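Serine--tRNA ligase, cytoplasmic (Candida albicans, PDB 3QO8) catalyses the ATP-dependent attachment of serine to tRNA(Ser), activating the amino acid as Ser-AMP before transferring it to the acceptor end of the tRNA. Local coordinates at residues A[200-205]-A[320-325]; A[178-183]-A[290-295]; A[4-9]-A[16-21]. All blocks are in the same frame, centred on the assembly; numbering follows the deposited sequence.

Contact 1 of 3, residues A[200-205]-A[320-325]; sequences SSKGYV and IGCSEE
K202 and E325 reach toward each other from opposite directions and meet in a salt bridge. They join the turn between helix 183-200 and strand 205-208 to helix 312-329. Helix 183-200, its turn and strand 205-208 match motif 1 of the class II synthetases, which lies at the dimer interface. S200 packs there on F186 of the second subunit.

Helix 183-200 ends in a Schellman motif, with G203 at positive phi as its C-prime residue. G203 N bonds to S200 O at 3.0 Å, and Y204 N to L199 O. K202, just before G203, and Y204, just after it, both point at helix 312-329.

C322 points back from that helix. Its SG is met by the middle of the lysine chain, with K202 CD at 3.5 Å. Y204 presents its hydroxyl to the same sulfur, OH to C322 SG 3.9 Å. Y204 OH also makes a weak hydrogen bond to Q303 of strand 297-307.

The lysine is extended until its last bond, where it bends (chi4 -60°). The bend turns NZ onto E325 OE1; K202 CE, placed by the straight part of the chain, lies 3.2 Å from the same oxygen. The E325 chain is straight beyond CG. E325 is exposed and K202 partly so, while C322 is buried. K202 NZ meets E325 OE1 at 2.8 Å on the syn side, 26° out of the carboxylate plane.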
loop_
_atom_site.group_PDB
_atom_site.type_symbol
_atom_site.label_atom_id
_atom_site.label_comp_id
_atom_site.label_asym_id
_atom_site.label_seq_id
_atom_site.Cartn_x
_atom_site.Cartn_y
_atom_site.Cartn_z
ATOM N N SER A 200 10.243 -8.633 -18.852
ATOM C CA SER A 200 11.267 -9.617 -18.517
ATOM C C SER A 200 11.833 -10.253 -19.802
ATOM O O SER A 200 13.032 -10.518 -19.907
ATOM C CB SER A 200 10.701 -10.675 -17.555
ATOM O OG SER A 200 11.521 -11.822 -17.528
ATOM N N SER A 201 10.966 -10.478 -20.786
ATOM C CA SER A 201 11.396 -11.038 -22.065
ATOM C C SER A 201 12.316 -10.082 -22.808
ATOM O O SER A 201 13.010 -10.482 -23.733
ATOM C CB SER A 201 10.187 -11.351 -22.953
ATOM O OG SER A 201 9.510 -12.497 -22.476
ATOM N N LYS A 202 12.289 -8.813 -22.422
ATOM C CA LYS A 202 13.122 -7.806 -23.064
ATOM C C LYS A 202 14.372 -7.494 -22.250
ATOM O O LYS A 202 15.060 -6.515 -22.511
ATOM C CB LYS A 202 12.322 -6.533 -23.292
ATOM C CG LYS A 202 11.272 -6.675 -24.363
ATOM C CD LYS A 202 10.455 -5.422 -24.498
ATOM C CE LYS A 202 9.435 -5.594 -25.593
ATOM N NZ LYS A 202 10.103 -5.883 -26.894
ATOM N N GLY A 203 14.647 -8.319 -21.253
ATOM C CA GLY A 203 15.849 -8.162 -20.451
ATOM C C GLY A 203 15.714 -7.269 -19.230
ATOM O O GLY A 203 16.710 -6.989 -18.566
ATOM N N TYR A 204 14.494 -6.821 -18.925
ATOM C CA TYR A 204 14.258 -6.042 -17.715
ATOM C C TYR A 204 14.256 -6.972 -16.514
ATOM O O TYR A 204 13.776 -8.102 -16.588
ATOM C CB TYR A 204 12.905 -5.328 -17.766
ATOM C CG TYR A 204 12.824 -4.141 -18.695
ATOM C CD1 TYR A 204 12.539 -2.868 -18.209
ATOM C CD2 TYR A 204 12.999 -4.292 -20.066
ATOM C CE1 TYR A 204 12.442 -1.763 -19.074
ATOM C CE2 TYR A 204 12.914 -3.201 -20.928
ATOM C CZ TYR A 204 12.637 -1.943 -20.429
ATOM O OH TYR A 204 12.549 -0.865 -21.301
ATOM N N VAL A 205 14.783 -6.485 -15.402
ATOM C CA VAL A 205 14.778 -7.235 -14.154
ATOM C C VAL A 205 13.536 -6.870 -13.331
ATOM O O VAL A 205 13.361 -5.716 -12.961
ATOM C CB VAL A 205 16.045 -6.903 -13.352
ATOM C CG1 VAL A 205 16.010 -7.554 -11.966
ATOM C CG2 VAL A 205 17.284 -7.327 -14.142
ATOM N N ILE A 320 9.827 4.137 -25.114
ATOM C CA ILE A 320 8.481 4.474 -25.589
ATOM C C ILE A 320 8.061 3.404 -26.595
ATOM O O ILE A 320 6.887 3.031 -26.672
ATOM C CB ILE A 320 8.376 5.923 -26.171
ATOM C CG1 ILE A 320 6.908 6.281 -26.459
ATOM C CG2 ILE A 320 9.261 6.096 -27.404
ATOM C CD1 ILE A 320 6.058 6.315 -25.168
ATOM N N GLY A 321 9.034 2.880 -27.335
ATOM C CA GLY A 321 8.762 1.815 -28.288
ATOM C C GLY A 321 8.247 0.569 -27.575
ATOM O O GLY A 321 7.311 -0.099 -28.036
ATOM N N CYS A 322 8.858 0.249 -26.443
ATOM C CA CYS A 322 8.388 -0.871 -25.616
ATOM C C CYS A 322 6.930 -0.690 -25.187
ATOM O O CYS A 322 6.138 -1.628 -25.238
ATOM C CB CYS A 322 9.263 -1.060 -24.360
ATOM S SG CYS A 322 10.790 -1.974 -24.644
ATOM N N SER A 323 6.583 0.503 -24.722
ATOM C CA SER A 323 5.195 0.756 -24.329
ATOM C C SER A 323 4.236 0.688 -25.527
ATOM O O SER A 323 3.117 0.164 -25.427
ATOM C CB SER A 323 5.088 2.098 -23.615
ATOM O OG SER A 323 5.785 2.047 -22.370
ATOM N N GLU A 324 4.660 1.230 -26.666
ATOM C CA GLU A 324 3.819 1.147 -27.859
ATOM C C GLU A 324 3.535 -0.312 -28.212
ATOM O O GLU A 324 2.393 -0.699 -28.474
ATOM C CB GLU A 324 4.498 1.841 -29.032
ATOM C CG GLU A 324 4.625 3.340 -28.854
ATOM C CD GLU A 324 5.194 3.997 -30.096
ATOM O OE1 GLU A 324 4.495 4.018 -31.138
ATOM O OE2 GLU A 324 6.337 4.481 -30.032
ATOM N N GLU A 325 4.583 -1.124 -28.221
ATOM C CA GLU A 325 4.427 -2.536 -28.529
ATOM C C GLU A 325 3.447 -3.188 -27.556
ATOM O O GLU A 325 2.588 -3.980 -27.951
ATOM C CB GLU A 325 5.783 -3.248 -28.499
ATOM C CG GLU A 325 5.706 -4.714 -28.880
ATOM C CD GLU A 325 7.042 -5.452 -28.712
ATOM O OE1 GLU A 325 8.071 -4.796 -28.430
ATOM O OE2 GLU A 325 7.047 -6.694 -28.854
#

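Contact 2 of 3, residues A[178-183]-A[290-295]; sequences YFLRNY and WGIFRV. With SSA (5'-O-(N-(L-seryl)-sulfamoyl)adenosine), chain B.
Y178 and I292 bring the two backbones closest, with their CA atoms 7.7 Å apart. A segment that contains the short strand 179-181 faces an irregular loop, and side chains bridge the gap.

The Y178 ring is the main platform. The methyl CG2 of I292 sits over one face, 3.9 Å from the ring centroid and 15° off the ring normal. This is a CH-pi contact, shifted toward the rim near CG and CD1. V295 CG1 touches the same ring, 3.7 Å from Y178 CE2. Both aliphatic chains cross the tyrosine at about a right angle. L180 CG lies at the ring edge, in its plane.

The other branch of I292 goes to L180. CD1 lies anti to CA (chi2 175°) and ends 4.1 Å from L180 CD2. E409 and C413 of helix 408-419 also pack on I292.

The polar end of Y178 looks beyond the loop. Its OH bonds to the carbonyl O of A297, where strand 297-307 begins, so the ring is held at its tip as well as over its face.

V295 turns its backbone to the bound seryl-sulfamoyl adenosine. V295 N donates to adenine N1 at 2.9 Å in a nearly straight bond (170°). The adenine N6 donates back to V295 O at 2.9 Å, but more bent. Together the two bonds read the Watson-Crick edge of the base. R294, just before V295, makes salt bridges to E281 and D288.

The loop joins strands 269-278 and 297-307, the antiparallel pair of class II motif 2. Here its end forms part of the adenine site, with Y178 packed against the far side of V295.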
loop_
_atom_site.group_PDB
_atom_site.type_symbol
_atom_site.label_atom_id
_atom_site.label_comp_id
_atom_site.label_asym_id
_atom_site.label_seq_id
_atom_site.Cartn_x
_atom_site.Cartn_y
_atom_site.Cartn_z
ATOM N N TYR A 178 -12.421 2.123 -3.793
ATOM C CA TYR A 178 -13.030 1.010 -4.521
ATOM C C TYR A 178 -12.502 -0.336 -4.068
ATOM O O TYR A 178 -11.368 -0.441 -3.589
ATOM C CB TYR A 178 -12.778 1.130 -6.033
ATOM C CG TYR A 178 -11.309 1.054 -6.414
ATOM C CD1 TYR A 178 -10.751 -0.127 -6.898
ATOM C CD2 TYR A 178 -10.482 2.166 -6.288
ATOM C CE1 TYR A 178 -9.403 -0.194 -7.245
ATOM C CE2 TYR A 178 -9.140 2.107 -6.636
ATOM C CZ TYR A 178 -8.607 0.929 -7.113
ATOM O OH TYR A 178 -7.275 0.883 -7.467
ATOM N N PHE A 179 -13.340 -1.356 -4.232
ATOM C CA PHE A 179 -12.898 -2.748 -4.208
ATOM C C PHE A 179 -12.912 -3.216 -5.654
ATOM O O PHE A 179 -13.779 -2.794 -6.414
ATOM C CB PHE A 179 -13.906 -3.619 -3.470
ATOM C CG PHE A 179 -13.957 -3.399 -1.983
ATOM C CD1 PHE A 179 -13.472 -4.375 -1.112
ATOM C CD2 PHE A 179 -14.527 -2.247 -1.451
ATOM C CE1 PHE A 179 -13.531 -4.196 0.264
ATOM C CE2 PHE A 179 -14.591 -2.057 -0.077
ATOM C CZ PHE A 179 -14.090 -3.035 0.789
ATOM N N LEU A 180 -11.989 -4.101 -6.036
ATOM C CA LEU A 180 -12.147 -4.832 -7.293
ATOM C C LEU A 180 -12.805 -6.165 -6.973
ATOM O O LEU A 180 -12.578 -6.712 -5.894
ATOM C CB LEU A 180 -10.792 -5.059 -7.971
ATOM C CG LEU A 180 -10.071 -3.779 -8.396
ATOM C CD1 LEU A 180 -8.705 -4.141 -8.959
ATOM C CD2 LEU A 180 -10.897 -2.998 -9.437
ATOM N N ARG A 181 -13.626 -6.687 -7.887
ATOM C CA ARG A 181 -14.372 -7.929 -7.630
ATOM C C ARG A 181 -14.282 -8.878 -8.812
ATOM O O ARG A 181 -14.287 -8.430 -9.963
ATOM C CB ARG A 181 -15.872 -7.634 -7.453
ATOM C CG ARG A 181 -16.293 -6.980 -6.175
ATOM C CD ARG A 181 -17.794 -6.646 -6.234
ATOM N NE ARG A 181 -18.589 -7.798 -6.664
ATOM C CZ ARG A 181 -19.159 -8.683 -5.847
ATOM N NH1 ARG A 181 -19.042 -8.570 -4.522
ATOM N NH2 ARG A 181 -19.856 -9.684 -6.361
ATOM N N ASN A 182 -14.236 -10.182 -8.539
ATOM C CA ASN A 182 -14.332 -11.164 -9.612
ATOM C C ASN A 182 -13.329 -10.861 -10.719
ATOM O O ASN A 182 -12.126 -10.764 -10.475
ATOM C CB ASN A 182 -15.746 -11.154 -10.213
ATOM C CG ASN A 182 -16.802 -11.630 -9.237
ATOM O OD1 ASN A 182 -16.648 -12.678 -8.624
ATOM N ND2 ASN A 182 -17.895 -10.860 -9.096
ATOM N N TYR A 183 -13.827 -10.702 -11.940
ATOM C CA TYR A 183 -12.931 -10.490 -13.072
ATOM C C TYR A 183 -12.209 -9.146 -13.038
ATOM O O TYR A 183 -11.230 -8.948 -13.760
ATOM C CB TYR A 183 -13.652 -10.709 -14.410
ATOM C CG TYR A 183 -13.935 -12.165 -14.678
ATOM C CD1 TYR A 183 -15.226 -12.674 -14.578
ATOM C CD2 TYR A 183 -12.908 -13.040 -15.001
ATOM C CE1 TYR A 183 -15.483 -14.020 -14.810
ATOM C CE2 TYR A 183 -13.151 -14.384 -15.224
ATOM C CZ TYR A 183 -14.439 -14.864 -15.133
ATOM O OH TYR A 183 -14.681 -16.194 -15.365
ATOM N N TRP A 290 -16.237 9.050 -11.427
ATOM C CA TRP A 290 -16.636 7.660 -11.262
ATOM C C TRP A 290 -15.743 6.731 -12.082
ATOM O O TRP A 290 -15.214 7.113 -13.130
ATOM C CB TRP A 290 -18.114 7.482 -11.620
ATOM C CG TRP A 290 -18.899 6.605 -10.660
ATOM C CD1 TRP A 290 -19.736 5.575 -10.992
ATOM C CD2 TRP A 290 -18.921 6.688 -9.224
ATOM N NE1 TRP A 290 -20.277 5.016 -9.857
ATOM C CE2 TRP A 290 -19.794 5.680 -8.760
ATOM C CE3 TRP A 290 -18.292 7.516 -8.288
ATOM C CZ2 TRP A 290 -20.052 5.479 -7.402
ATOM C CZ3 TRP A 290 -18.549 7.311 -6.936
ATOM C CH2 TRP A 290 -19.421 6.302 -6.509
ATOM N N GLY A 291 -15.560 5.519 -11.574
ATOM C CA GLY A 291 -14.688 4.542 -12.198
ATOM C C GLY A 291 -13.326 4.476 -11.539
ATOM O O GLY A 291 -13.081 5.136 -10.518
ATOM N N ILE A 292 -12.425 3.687 -12.126
ATOM C CA ILE A 292 -11.085 3.503 -11.565
ATOM C C ILE A 292 -10.050 4.134 -12.496
ATOM O O ILE A 292 -8.900 3.686 -12.577
ATOM C CB ILE A 292 -10.756 2.007 -11.342
ATOM C CG1 ILE A 292 -10.963 1.209 -12.633
ATOM C CG2 ILE A 292 -11.621 1.443 -10.225
ATOM C CD1 ILE A 292 -10.541 -0.248 -12.516
ATOM N N PHE A 293 -10.475 5.178 -13.203
ATOM C CA PHE A 293 -9.604 5.875 -14.138
ATOM C C PHE A 293 -8.660 6.787 -13.389
ATOM O O PHE A 293 -7.475 6.841 -13.692
ATOM C CB PHE A 293 -10.428 6.693 -15.154
ATOM C CG PHE A 293 -9.575 7.483 -16.123
ATOM C CD1 PHE A 293 -9.214 6.943 -17.349
ATOM C CD2 PHE A 293 -9.117 8.747 -15.793
ATOM C CE1 PHE A 293 -8.426 7.663 -18.239
ATOM C CE2 PHE A 293 -8.326 9.469 -16.673
ATOM C CZ PHE A 293 -7.979 8.921 -17.900
ATOM N N ARG A 294 -9.194 7.520 -12.421
ATOM C CA ARG A 294 -8.382 8.404 -11.607
ATOM C C ARG A 294 -8.717 8.144 -10.155
ATOM O O ARG A 294 -9.784 8.544 -9.682
ATOM C CB ARG A 294 -8.657 9.884 -11.922
ATOM C CG ARG A 294 -7.799 10.810 -11.066
ATOM C CD ARG A 294 -8.046 12.298 -11.346
ATOM N NE ARG A 294 -7.684 12.645 -12.709
ATOM C CZ ARG A 294 -6.434 12.818 -13.134
ATOM N NH1 ARG A 294 -5.416 12.678 -12.290
ATOM N NH2 ARG A 294 -6.204 13.132 -14.405
ATOM N N VAL A 295 -7.813 7.458 -9.457
ATOM C CA VAL A 295 -8.072 7.008 -8.089
ATOM C C VAL A 295 -6.912 7.368 -7.178
ATOM O O VAL A 295 -5.914 7.912 -7.638
ATOM C CB VAL A 295 -8.313 5.486 -8.047
ATOM C CG1 VAL A 295 -9.684 5.141 -8.658
ATOM C CG2 VAL A 295 -7.180 4.753 -8.781
HETATM N N10 SSA B . 7.015 7.235 -13.058
HETATM C CA SSA B . 6.306 7.971 -14.103
HETATM C CB SSA B . 6.102 7.078 -15.326
HETATM O OG SSA B . 5.140 6.043 -15.041
HETATM C C9 SSA B . 4.978 8.456 -13.592
HETATM O O9 SSA B . 4.562 8.137 -12.485
HETATM N N8 SSA B . 4.289 9.240 -14.415
HETATM S S1 SSA B . 2.745 9.603 -14.185
HETATM O O1S SSA B . 2.531 10.480 -13.070
HETATM O O2S SSA B . 2.243 10.201 -15.378
HETATM O "O5'" SSA B . 1.940 8.308 -13.968
HETATM C "C5'" SSA B . 2.032 7.228 -14.881
HETATM C "C4'" SSA B . 0.623 6.737 -15.229
HETATM O "O4'" SSA B . -0.117 6.294 -14.084
HETATM C "C3'" SSA B . -0.258 7.798 -15.849
HETATM O "O3'" SSA B . 0.087 7.976 -17.231
HETATM C "C2'" SSA B . -1.638 7.186 -15.637
HETATM O "O2'" SSA B . -1.892 6.167 -16.623
HETATM C "C1'" SSA B . -1.511 6.499 -14.278
HETATM N N9 SSA B . -2.033 7.374 -13.209
HETATM C C8 SSA B . -1.496 8.524 -12.770
HETATM N N7 SSA B . -2.285 9.024 -11.795
HETATM C C5 SSA B . -3.311 8.169 -11.629
HETATM C C6 SSA B . -4.403 8.148 -10.783
HETATM N N6 SSA B . -4.570 9.159 -9.903
HETATM N N1 SSA B . -5.280 7.120 -10.855
HETATM C C2 SSA B . -5.098 6.129 -11.736
HETATM N N3 SSA B . -4.042 6.117 -12.560
HETATM C C4 SSA B . -3.150 7.134 -12.529
#

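Contact 3 of 3, residues A[4-9]-A[16-21]; sequences INAFLV and EIIKAS
I18 meets F7 and A6 where helix 15-25 packs against the short 3-10 turn that opens the chain. F7 and I18 have the nearest CA atoms, 7.5 Å apart.

The isoleucine leaves the helix pointing at the turn. At CB it divides into two branches. The short one, CG2, reaches the rim of the aromatic ring, 4.0 Å from F7 CE1. The long one starts at CG1, which lies anti to the carbonyl carbon (chi1 -58°). CG1 itself stays back from the ring and serves as a spacer. The next bond runs straight on (chi2 177°) and carries CD1 out over the phenyl face.

CD1 does most of the touching. It lies over the ring centre, 3.6 Å from the centroid of F7 and only 10° off the normal. This is a well-centred CH-pi contact, with all six ring carbons at similar distances from the methyl. The same CD1 also abuts the turn beside the ring. It is 3.5 Å from A6 O and 4.0 Å from A6 CB. The two side chains cross at about a right angle; the long branch runs across the face and sets its end methyl over the centre.

The turn places the ring for this. F7 N bonds to I4 O at 3.0 Å, and that carbonyl oxygen also lies at the ring edge, in its plane. F7 also packs on I35 and I105, and I18 on V32, V108 and I111.

These apolar partners come from helices 30-65 and 74-107 and the loop after helix 74-107. The contact thus seats the N-terminal turn and first helix on the base of the long helical hairpin, the tRNA-binding arm of type-1 seryl-tRNA synthetases.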
loop_
_atom_site.group_PDB
_atom_site.type_symbol
_atom_site.label_atom_id
_atom_site.label_comp_id
_atom_site.label_asym_id
_atom_site.label_seq_id
_atom_site.Cartn_x
_atom_site.Cartn_y
_atom_site.Cartn_z
ATOM N N ILE A 4 26.432 22.605 -10.178
ATOM C CA ILE A 4 26.811 23.974 -9.859
ATOM C C ILE A 4 27.544 24.619 -11.045
ATOM O O ILE A 4 27.239 25.742 -11.447
ATOM C CB ILE A 4 27.714 24.000 -8.613
ATOM C CG1 ILE A 4 28.173 25.422 -8.295
ATOM C CG2 ILE A 4 28.908 23.072 -8.806
ATOM C CD1 ILE A 4 27.074 26.304 -7.763
ATOM N N ASN A 5 28.492 23.888 -11.623
ATOM C CA ASN A 5 29.334 24.434 -12.679
ATOM C C ASN A 5 28.560 24.813 -13.939
ATOM O O ASN A 5 29.026 25.625 -14.744
ATOM C CB ASN A 5 30.498 23.486 -12.993
ATOM C CG ASN A 5 31.573 23.520 -11.927
ATOM O OD1 ASN A 5 31.526 24.342 -11.016
ATOM N ND2 ASN A 5 32.550 22.627 -12.033
ATOM N N ALA A 6 27.366 24.245 -14.101
ATOM C CA ALA A 6 26.525 24.592 -15.244
ATOM C C ALA A 6 26.163 26.076 -15.257
ATOM O O ALA A 6 25.906 26.648 -16.314
ATOM C CB ALA A 6 25.260 23.736 -15.264
ATOM N N PHE A 7 26.130 26.694 -14.083
ATOM C CA PHE A 7 25.751 28.106 -13.960
ATOM C C PHE A 7 26.946 29.042 -14.146
ATOM O O PHE A 7 26.787 30.255 -14.191
ATOM C CB PHE A 7 25.126 28.374 -12.583
ATOM C CG PHE A 7 23.854 27.607 -12.331
ATOM C CD1 PHE A 7 22.618 28.219 -12.484
ATOM C CD2 PHE A 7 23.899 26.275 -11.944
ATOM C CE1 PHE A 7 21.443 27.518 -12.265
ATOM C CE2 PHE A 7 22.733 25.564 -11.722
ATOM C CZ PHE A 7 21.498 26.188 -11.884
ATOM N N LEU A 8 28.143 28.474 -14.238
ATOM C CA LEU A 8 29.371 29.266 -14.142
ATOM C C LEU A 8 30.154 29.279 -15.448
ATOM O O LEU A 8 30.789 28.288 -15.816
ATOM C CB LEU A 8 30.239 28.728 -13.007
ATOM C CG LEU A 8 29.469 28.653 -11.683
ATOM C CD1 LEU A 8 30.277 27.939 -10.606
ATOM C CD2 LEU A 8 29.061 30.063 -11.248
ATOM N N VAL A 9 30.090 30.409 -16.144
ATOM C CA VAL A 9 30.790 30.582 -17.408
ATOM C C VAL A 9 32.273 30.265 -17.253
ATOM O O VAL A 9 32.888 29.656 -18.129
ATOM C CB VAL A 9 30.635 32.027 -17.938
ATOM C CG1 VAL A 9 31.860 32.442 -18.705
ATOM C CG2 VAL A 9 29.402 32.134 -18.808
ATOM N N GLU A 16 23.209 31.044 -19.865
ATOM C CA GLU A 16 22.232 31.482 -20.859
ATOM C C GLU A 16 21.288 30.345 -21.231
ATOM O O GLU A 16 20.074 30.534 -21.339
ATOM C CB GLU A 16 22.922 32.005 -22.134
ATOM C CG GLU A 16 23.966 33.107 -21.915
ATOM C CD GLU A 16 23.398 34.335 -21.221
ATOM O OE1 GLU A 16 22.159 34.515 -21.243
ATOM O OE2 GLU A 16 24.194 35.114 -20.648
ATOM N N ILE A 17 21.866 29.171 -21.458
ATOM C CA ILE A 17 21.113 27.963 -21.761
ATOM C C ILE A 17 20.107 27.678 -20.649
ATOM O O ILE A 17 18.957 27.284 -20.898
ATOM C CB ILE A 17 22.068 26.764 -21.886
ATOM C CG1 ILE A 17 22.936 26.912 -23.132
ATOM C CG2 ILE A 17 21.303 25.459 -21.950
ATOM C CD1 ILE A 17 24.036 25.873 -23.231
ATOM N N ILE A 18 20.542 27.875 -19.414
ATOM C CA ILE A 18 19.668 27.609 -18.274
ATOM C C ILE A 18 18.522 28.619 -18.219
ATOM O O ILE A 18 17.380 28.247 -17.968
ATOM C CB ILE A 18 20.445 27.584 -16.937
ATOM C CG1 ILE A 18 21.558 26.529 -16.983
ATOM C CG2 ILE A 18 19.497 27.279 -15.794
ATOM C CD1 ILE A 18 22.443 26.477 -15.713
ATOM N N LYS A 19 18.823 29.889 -18.494
ATOM C CA LYS A 19 17.789 30.924 -18.510
ATOM C C LYS A 19 16.757 30.653 -19.607
ATOM O O LYS A 19 15.554 30.824 -19.403
ATOM C CB LYS A 19 18.396 32.315 -18.736
ATOM C CG LYS A 19 19.189 32.874 -17.564
ATOM C CD LYS A 19 19.160 34.395 -17.595
ATOM C CE LYS A 19 20.157 35.017 -16.630
ATOM N NZ LYS A 19 21.514 35.134 -17.236
ATOM N N ALA A 20 17.235 30.260 -20.782
ATOM C CA ALA A 20 16.336 29.940 -21.887
ATOM C C ALA A 20 15.440 28.781 -21.471
ATOM O O ALA A 20 14.248 28.771 -21.759
ATOM C CB ALA A 20 17.124 29.588 -23.133
ATOM N N SER A 21 16.013 27.806 -20.769
ATOM C CA SER A 21 15.245 26.642 -20.359
ATOM C C SER A 21 14.177 27.066 -19.366
ATOM O O SER A 21 13.017 26.673 -19.493
ATOM C CB SER A 21 16.150 25.577 -19.724
ATOM O OG SER A 21 15.393 24.449 -19.327
#

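Contacts 1 and 2 belong to the catalytic half of the enzyme, while contact 3 sits in the N-terminal tRNA-binding domain, about 46 Å from contact 2 between centres. The first two interleave along the chain and flank the same helix, 183-200: residues 178-183 lead into it and residues 200-205 follow it. Both reach the second subunit; contact 3 touches no other chain. Their chemistry follows their place. Contact 1 is partly buried and combines a charged pair with a buried sulfur. Contacts 2 and 3 are buried, and the side chains that meet across them pack through apolar groups, each with an isoleucine methyl over an aromatic face. Of the three, contact 2 alone includes bonds to the adenylate analogue.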